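Side-chain contacts in HpcH/HpaI aldolase/citrate lyase family protein (Burkholderia cenocepacia, PDB 4MF4), which belongs to the HpcH/HpaI aldolase/citrate lyase family and folds as a TIM barrel, a closed ring of eight parallel strands surrounded by helices: residues Asp172-Ile177 with Asp184-Gly189; Val163-Glu166 with Gly170-Glu173. All blocks are in the same frame, centred on the assembly; numbering follows the deposited sequence.

Contact 1 (Asp172-Ile177 with Asp184-Gly189); sequences DEVERI and DCLFVG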
ATOM      1  N   ASP A 172      42.653  -1.096   6.300  1.00 27.92           N
ATOM      2  CA  ASP A 172      44.011  -0.929   5.755  1.00 31.92           C
ATOM      3  C   ASP A 172      44.076   0.231   4.750  1.00 32.12           C
ATOM      4  O   ASP A 172      45.112   0.872   4.609  1.00 33.25           O
ATOM      5  CB  ASP A 172      44.499  -2.212   5.083  1.00 36.94           C
ATOM      6  CG  ASP A 172      44.692  -3.353   6.066  1.00 44.32           C
ATOM      7  OD1 ASP A 172      45.386  -3.173   7.098  1.00 55.11           O
ATOM      8  OD2 ASP A 172      44.153  -4.442   5.801  1.00 50.73           O
ATOM      9  N   GLU A 173      42.949   0.507   4.091  1.00 26.66           N
ATOM     10  CA  GLU A 173      42.863   1.478   3.033  1.00 24.57           C
ATOM     11  C   GLU A 173      42.312   2.811   3.523  1.00 21.74           C
ATOM     12  O   GLU A 173      42.117   3.714   2.730  1.00 19.83           O
ATOM     13  CB  GLU A 173      41.940   0.900   1.908  1.00 25.68           C
ATOM     14  CG  GLU A 173      42.551  -0.219   1.060  1.00 28.61           C
ATOM     15  CD  GLU A 173      43.576   0.324   0.061  1.00 31.71           C
ATOM     16  OE1 GLU A 173      43.660  -0.170  -1.071  1.00 36.35           O
ATOM     17  OE2 GLU A 173      44.260   1.297   0.380  1.00 31.23           O
ATOM     18  N   VAL A 174      42.104   2.963   4.832  1.00 21.38           N
ATOM     19  CA  VAL A 174      41.282   4.048   5.352  1.00 18.99           C
ATOM     20  C   VAL A 174      41.876   5.446   5.193  1.00 19.27           C
ATOM     21  O   VAL A 174      41.146   6.408   5.000  1.00 18.46           O
ATOM     22  CB  VAL A 174      40.858   3.835   6.803  1.00 18.99           C
ATOM     23  CG1 VAL A 174      42.034   4.006   7.752  1.00 19.04           C
ATOM     24  CG2 VAL A 174      39.752   4.842   7.172  1.00 19.81           C
ATOM     25  N   GLU A 175      43.196   5.572   5.236  1.00 19.83           N
ATOM     26  CA  GLU A 175      43.794   6.880   5.031  1.00 20.66           C
ATOM     27  C   GLU A 175      43.557   7.329   3.565  1.00 20.78           C
ATOM     28  O   GLU A 175      43.227   8.469   3.316  1.00 21.18           O
ATOM     29  CB  GLU A 175      45.287   6.887   5.434  1.00 22.06           C
ATOM     30  CG  GLU A 175      45.507   6.558   6.934  1.00 23.23           C
ATOM     31  CD  GLU A 175      45.528   5.057   7.275  1.00 24.95           C
ATOM     32  OE1 GLU A 175      45.497   4.194   6.349  1.00 26.69           O
ATOM     33  OE2 GLU A 175      45.580   4.707   8.495  1.00 25.67           O
ATOM     34  N   ARG A 176      43.690   6.430   2.614  1.00 21.41           N
ATOM     35  CA  ARG A 176      43.450   6.785   1.193  1.00 21.83           C
ATOM     36  C   ARG A 176      41.943   6.984   0.896  1.00 19.79           C
ATOM     37  O   ARG A 176      41.571   7.769   0.008  1.00 18.29           O
ATOM     38  CB  ARG A 176      44.024   5.698   0.280  1.00 24.53           C
ATOM     39  CG  ARG A 176      45.554   5.548   0.331  1.00 28.84           C
ATOM     40  CD  ARG A 176      45.978   4.163  -0.168  1.00 33.66           C
ATOM     41  NE  ARG A 176      46.024   4.103  -1.638  1.00 38.90           N
ATOM     42  CZ  ARG A 176      45.675   3.056  -2.405  1.00 41.35           C
ATOM     43  NH1 ARG A 176      45.193   1.931  -1.894  1.00 42.42           N
ATOM     44  NH2 ARG A 176      45.781   3.157  -3.719  1.00 42.61           N
ATOM     45  N   ILE A 177      41.078   6.228   1.592  1.00 17.83           N
ATOM     46  CA  ILE A 177      39.631   6.487   1.527  1.00 16.90           C
ATOM     47  C   ILE A 177      39.313   7.896   2.041  1.00 17.36           C
ATOM     48  O   ILE A 177      38.605   8.658   1.395  1.00 17.58           O
ATOM     49  CB  ILE A 177      38.830   5.435   2.295  1.00 16.45           C
ATOM     50  CG1 ILE A 177      38.960   4.091   1.570  1.00 16.18           C
ATOM     51  CG2 ILE A 177      37.356   5.846   2.401  1.00 16.25           C
ATOM     52  CD1 ILE A 177      38.489   2.910   2.367  1.00 16.40           C
ATOM     53  N   ASP A 184      32.717  12.998   2.749  1.00 16.01           N
ATOM     54  CA  ASP A 184      32.468  14.017   3.796  1.00 16.16           C
ATOM     55  C   ASP A 184      32.493  13.391   5.200  1.00 15.73           C
ATOM     56  O   ASP A 184      32.571  14.109   6.189  1.00 16.03           O
ATOM     57  CB  ASP A 184      31.130  14.725   3.586  1.00 16.80           C
ATOM     58  CG  ASP A 184      31.002  15.363   2.195  1.00 18.29           C
ATOM     59  OD1 ASP A 184      31.902  16.177   1.816  1.00 19.16           O
ATOM     60  OD2 ASP A 184      30.039  15.022   1.464  1.00 16.02           O
ATOM     61  N   CYS A 185      32.436  12.062   5.309  1.00 15.14           N
ATOM     62  CA  CYS A 185      32.440  11.438   6.614  1.00 14.58           C
ATOM     63  C   CYS A 185      32.838   9.986   6.510  1.00 14.45           C
ATOM     64  O   CYS A 185      32.383   9.321   5.600  1.00 13.26           O
ATOM     65  CB  CYS A 185      31.018  11.484   7.179  1.00 15.35           C
ATOM     66  SG  CYS A 185      30.883  10.849   8.878  1.00 17.00           S
ATOM     67  N   LEU A 186      33.624   9.482   7.459  1.00 14.56           N
ATOM     68  CA  LEU A 186      33.927   8.061   7.530  1.00 15.55           C
ATOM     69  C   LEU A 186      33.020   7.497   8.597  1.00 17.21           C
ATOM     70  O   LEU A 186      33.017   8.018   9.709  1.00 18.37           O
ATOM     71  CB  LEU A 186      35.377   7.804   7.939  1.00 16.17           C
ATOM     72  CG  LEU A 186      36.480   8.423   7.114  1.00 15.89           C
ATOM     73  CD1 LEU A 186      37.836   8.288   7.810  1.00 16.78           C
ATOM     74  CD2 LEU A 186      36.487   7.824   5.727  1.00 16.43           C
ATOM     75  N   PHE A 187      32.278   6.423   8.308  1.00 16.10           N
ATOM     76  CA  PHE A 187      31.364   5.891   9.325  1.00 15.89           C
ATOM     77  C   PHE A 187      31.755   4.485   9.772  1.00 16.33           C
ATOM     78  O   PHE A 187      31.912   3.599   8.961  1.00 15.67           O
ATOM     79  CB  PHE A 187      29.946   5.931   8.768  1.00 15.63           C
ATOM     80  CG  PHE A 187      28.876   5.608   9.778  1.00 14.74           C
ATOM     81  CD1 PHE A 187      28.502   4.311   9.993  1.00 15.01           C
ATOM     82  CD2 PHE A 187      28.216   6.609  10.448  1.00 15.22           C
ATOM     83  CE1 PHE A 187      27.485   4.011  10.867  1.00 15.79           C
ATOM     84  CE2 PHE A 187      27.199   6.324  11.338  1.00 15.05           C
ATOM     85  CZ  PHE A 187      26.820   5.026  11.526  1.00 15.32           C
ATOM     86  N   VAL A 188      31.958   4.303  11.065  1.00 17.55           N
ATOM     87  CA  VAL A 188      32.220   2.970  11.645  1.00 19.76           C
ATOM     88  C   VAL A 188      30.948   2.268  12.140  1.00 19.82           C
ATOM     89  O   VAL A 188      30.236   2.780  13.025  1.00 20.11           O
ATOM     90  CB  VAL A 188      33.202   3.107  12.853  1.00 20.32           C
ATOM     91  CG1 VAL A 188      33.537   1.745  13.438  1.00 22.74           C
ATOM     92  CG2 VAL A 188      34.491   3.801  12.440  1.00 21.09           C
ATOM     93  N   GLY A 189      30.642   1.103  11.570  1.00 20.06           N
ATOM     94  CA  GLY A 189      29.630   0.217  12.147  1.00 21.47           C
ATOM     95  C   GLY A 189      30.320  -0.869  12.985  1.00 20.60           C
ATOM     96  O   GLY A 189      30.882  -1.785  12.425  1.00 22.14           O
TER
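The helix-to-strand layer on the outside of a TIM barrel is built here from three residues: V174 and I177 in the first turn of helix 174-178, and L186 on strand 185-188. The leucine fork is shared between the two helical residues. Its CD1 methyl meets CG2 of V174 at 4.0 Å, and its CD2 methyl lies 4.0 Å from CG2 of I177, so each branch has a partner of its own and both side chains run across the leucine at a slant. The contact is purely apolar and buried. In each helical residue the touching methyl is the one anti to the backbone N. On the strand, chi1 of L186 is -56°, which sets CG opposite the carbonyl carbon and lets the fork reach outward; the CA atoms of I177 and L186 stand 8.4 Å apart, a distance the side chains fill.

This is the closing half of a beta-alpha-beta crossover, in which the chain leaves one barrel strand, passes through the helical layer and returns in the neighbouring strand. Spacing along the helix matters: the backbone bond from I177 N to E173 O, 2.9 Å long, closes the turn that brings V174 and I177 to the same face. Helices on either flank extend the layer, V174 packing on A218 of helix 206-222 and I177 on A115 of helix 112-121, while V163 of the adjacent strand touches both I177 and L186. On the solvent side of the same turn E175 points away from the strand and forms a salt bridge with R214, and R176 is paired with E173, although the fine geometry of that very short bond is doubtful.

Contact 2 (Val163-Glu166 with Gly170-Glu173); sequences VQVE and GVDE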
ATOM      1  N   VAL A 163      30.808   7.285   3.837  1.00 14.21           N
ATOM      2  CA  VAL A 163      31.272   5.930   3.486  1.00 14.14           C
ATOM      3  C   VAL A 163      31.415   5.082   4.756  1.00 15.15           C
ATOM      4  O   VAL A 163      32.059   5.491   5.724  1.00 13.29           O
ATOM      5  CB  VAL A 163      32.572   5.946   2.679  1.00 15.20           C
ATOM      6  CG1 VAL A 163      32.311   6.632   1.346  1.00 15.67           C
ATOM      7  CG2 VAL A 163      33.729   6.640   3.386  1.00 15.30           C
ATOM      8  N   GLN A 164      30.798   3.917   4.749  1.00 14.36           N
ATOM      9  CA  GLN A 164      30.880   3.062   5.884  1.00 17.51           C
ATOM     10  C   GLN A 164      32.122   2.183   5.730  1.00 17.55           C
ATOM     11  O   GLN A 164      32.286   1.509   4.718  1.00 17.21           O
ATOM     12  CB  GLN A 164      29.582   2.262   6.019  1.00 19.63           C
ATOM     13  CG  GLN A 164      29.481   1.526   7.319  1.00 24.19           C
ATOM     14  CD  GLN A 164      28.043   1.027   7.646  1.00 26.52           C
ATOM     15  OE1 GLN A 164      27.084   1.251   6.901  1.00 28.02           O
ATOM     16  NE2 GLN A 164      27.930   0.310   8.739  1.00 30.97           N
ATOM     17  N   VAL A 165      33.010   2.219   6.722  1.00 17.91           N
ATOM     18  CA  VAL A 165      34.248   1.446   6.667  1.00 21.53           C
ATOM     19  C   VAL A 165      34.059   0.271   7.620  1.00 24.99           C
ATOM     20  O   VAL A 165      33.981   0.437   8.825  1.00 30.42           O
ATOM     21  CB  VAL A 165      35.460   2.296   7.047  1.00 20.86           C
ATOM     22  CG1 VAL A 165      36.742   1.488   6.904  1.00 22.40           C
ATOM     23  CG2 VAL A 165      35.537   3.532   6.170  1.00 20.26           C
ATOM     24  N   GLU A 166      33.951  -0.919   7.090  1.00 30.02           N
ATOM     25  CA  GLU A 166      33.465  -1.994   7.943  1.00 37.13           C
ATOM     26  C   GLU A 166      34.060  -3.349   7.654  1.00 37.40           C
ATOM     27  O   GLU A 166      33.477  -4.370   8.014  1.00 44.37           O
ATOM     28  CB  GLU A 166      31.924  -2.040   7.941  1.00 39.65           C
ATOM     29  CG  GLU A 166      31.276  -2.328   6.605  1.00 40.93           C
ATOM     30  CD  GLU A 166      29.776  -2.025   6.633  1.00 46.27           C
ATOM     31  OE1 GLU A 166      29.239  -1.915   7.768  1.00 48.96           O
ATOM     32  OE2 GLU A 166      29.145  -1.888   5.541  1.00 35.02           O
ATOM     33  N   GLY A 170      39.182  -2.471   4.266  1.00 21.40           N
ATOM     34  CA  GLY A 170      38.777  -1.057   4.360  1.00 20.82           C
ATOM     35  C   GLY A 170      39.594  -0.323   5.400  1.00 20.27           C
ATOM     36  O   GLY A 170      39.997   0.815   5.192  1.00 18.65           O
ATOM     37  N   VAL A 171      39.839  -0.982   6.532  1.00 21.05           N
ATOM     38  CA  VAL A 171      40.666  -0.376   7.563  1.00 23.24           C
ATOM     39  C   VAL A 171      42.098  -0.146   7.049  1.00 25.15           C
ATOM     40  O   VAL A 171      42.658   0.929   7.278  1.00 25.24           O
ATOM     41  CB  VAL A 171      40.659  -1.156   8.892  1.00 23.93           C
ATOM     42  CG1 VAL A 171      41.569  -0.458   9.888  1.00 22.95           C
ATOM     43  CG2 VAL A 171      39.240  -1.219   9.481  1.00 23.61           C
ATOM     44  N   ASP A 172      42.653  -1.096   6.300  1.00 27.92           N
ATOM     45  CA  ASP A 172      44.011  -0.929   5.755  1.00 31.92           C
ATOM     46  C   ASP A 172      44.076   0.231   4.750  1.00 32.12           C
ATOM     47  O   ASP A 172      45.112   0.872   4.609  1.00 33.25           O
ATOM     48  CB  ASP A 172      44.499  -2.212   5.083  1.00 36.94           C
ATOM     49  CG  ASP A 172      44.692  -3.353   6.066  1.00 44.32           C
ATOM     50  OD1 ASP A 172      45.386  -3.173   7.098  1.00 55.11           O
ATOM     51  OD2 ASP A 172      44.153  -4.442   5.801  1.00 50.73           O
ATOM     52  N   GLU A 173      42.949   0.507   4.091  1.00 26.66           N
ATOM     53  CA  GLU A 173      42.863   1.478   3.033  1.00 24.57           C
ATOM     54  C   GLU A 173      42.312   2.811   3.523  1.00 21.74           C
ATOM     55  O   GLU A 173      42.117   3.714   2.730  1.00 19.83           O
ATOM     56  CB  GLU A 173      41.940   0.900   1.908  1.00 25.68           C
ATOM     57  CG  GLU A 173      42.551  -0.219   1.060  1.00 28.61           C
ATOM     58  CD  GLU A 173      43.576   0.324   0.061  1.00 31.71           C
ATOM     59  OE1 GLU A 173      43.660  -0.170  -1.071  1.00 36.35           O
ATOM     60  OE2 GLU A 173      44.260   1.297   0.380  1.00 31.23           O
TER
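V165 meets the backbone of G170 rather than a side chain. Its CG1 methyl stands almost straight above the face of the peptide joining G170 to V171, 3.7 Å from G170 C and equally 3.7 Å from G170 O, with V171 N a little farther off at 4.0 Å. Because glycine carries no side chain to intervene, the methyl can settle on the peptide itself, and the CA atoms of V165 and G170 come within 5.7 Å of each other. V171 adds a looser apolar touch, its CG2 lying 4.5 Å from V165 CG1. The rotation of the valine explains which branch does the work: CG1 is anti to the backbone N (chi1 -177°) and reaches for the helix, while CG2 is tucked beside that N.

Several bonds hold these partners in place. G170 N is hydrogen-bonded to S167 OG in the short connection between the two segments, and a weak backbone bond of 3.2 Å from E173 N to G170 O completes the last turn of helix 168-172. V171 is backed by A211 and R214 of helix 206-222, a neighbour in the same outer layer. On the strand side, V165 is fixed by backbone pairing with F187, and its neighbours face the other way: Q164 OE1 is hydrogen-bonded to R84 NH1, and E166, pointing away from the helix, receives a bond on OE2 from C108 N. Alternate residues of a TIM-barrel strand face the helices and the barrel interior, and here V165 is turned outward and Q164 to the opposite side, at the C-terminal end of the strand where the chain turns into the outer layer of helices.

Overall arrangement
From the N terminus, strand 160-165 comes first, and contact 2 closes a short loop over the three residues between E166 and G170, laying helix 168-172 on the strand it has just left. D172 and E173 belong to both contacts and lead into helix 174-178. Beyond I177, six residues bring the chain back to strand 185-188, where contact 1 closes. The two loops follow in series, overlapping in those shared residues without nesting. Between the strands the sheet completes the circuit: F187 N lies 2.8 Å from V163 O, a probable hydrogen bond. Together the contacts seat two consecutive short helices on two neighbouring barrel strands.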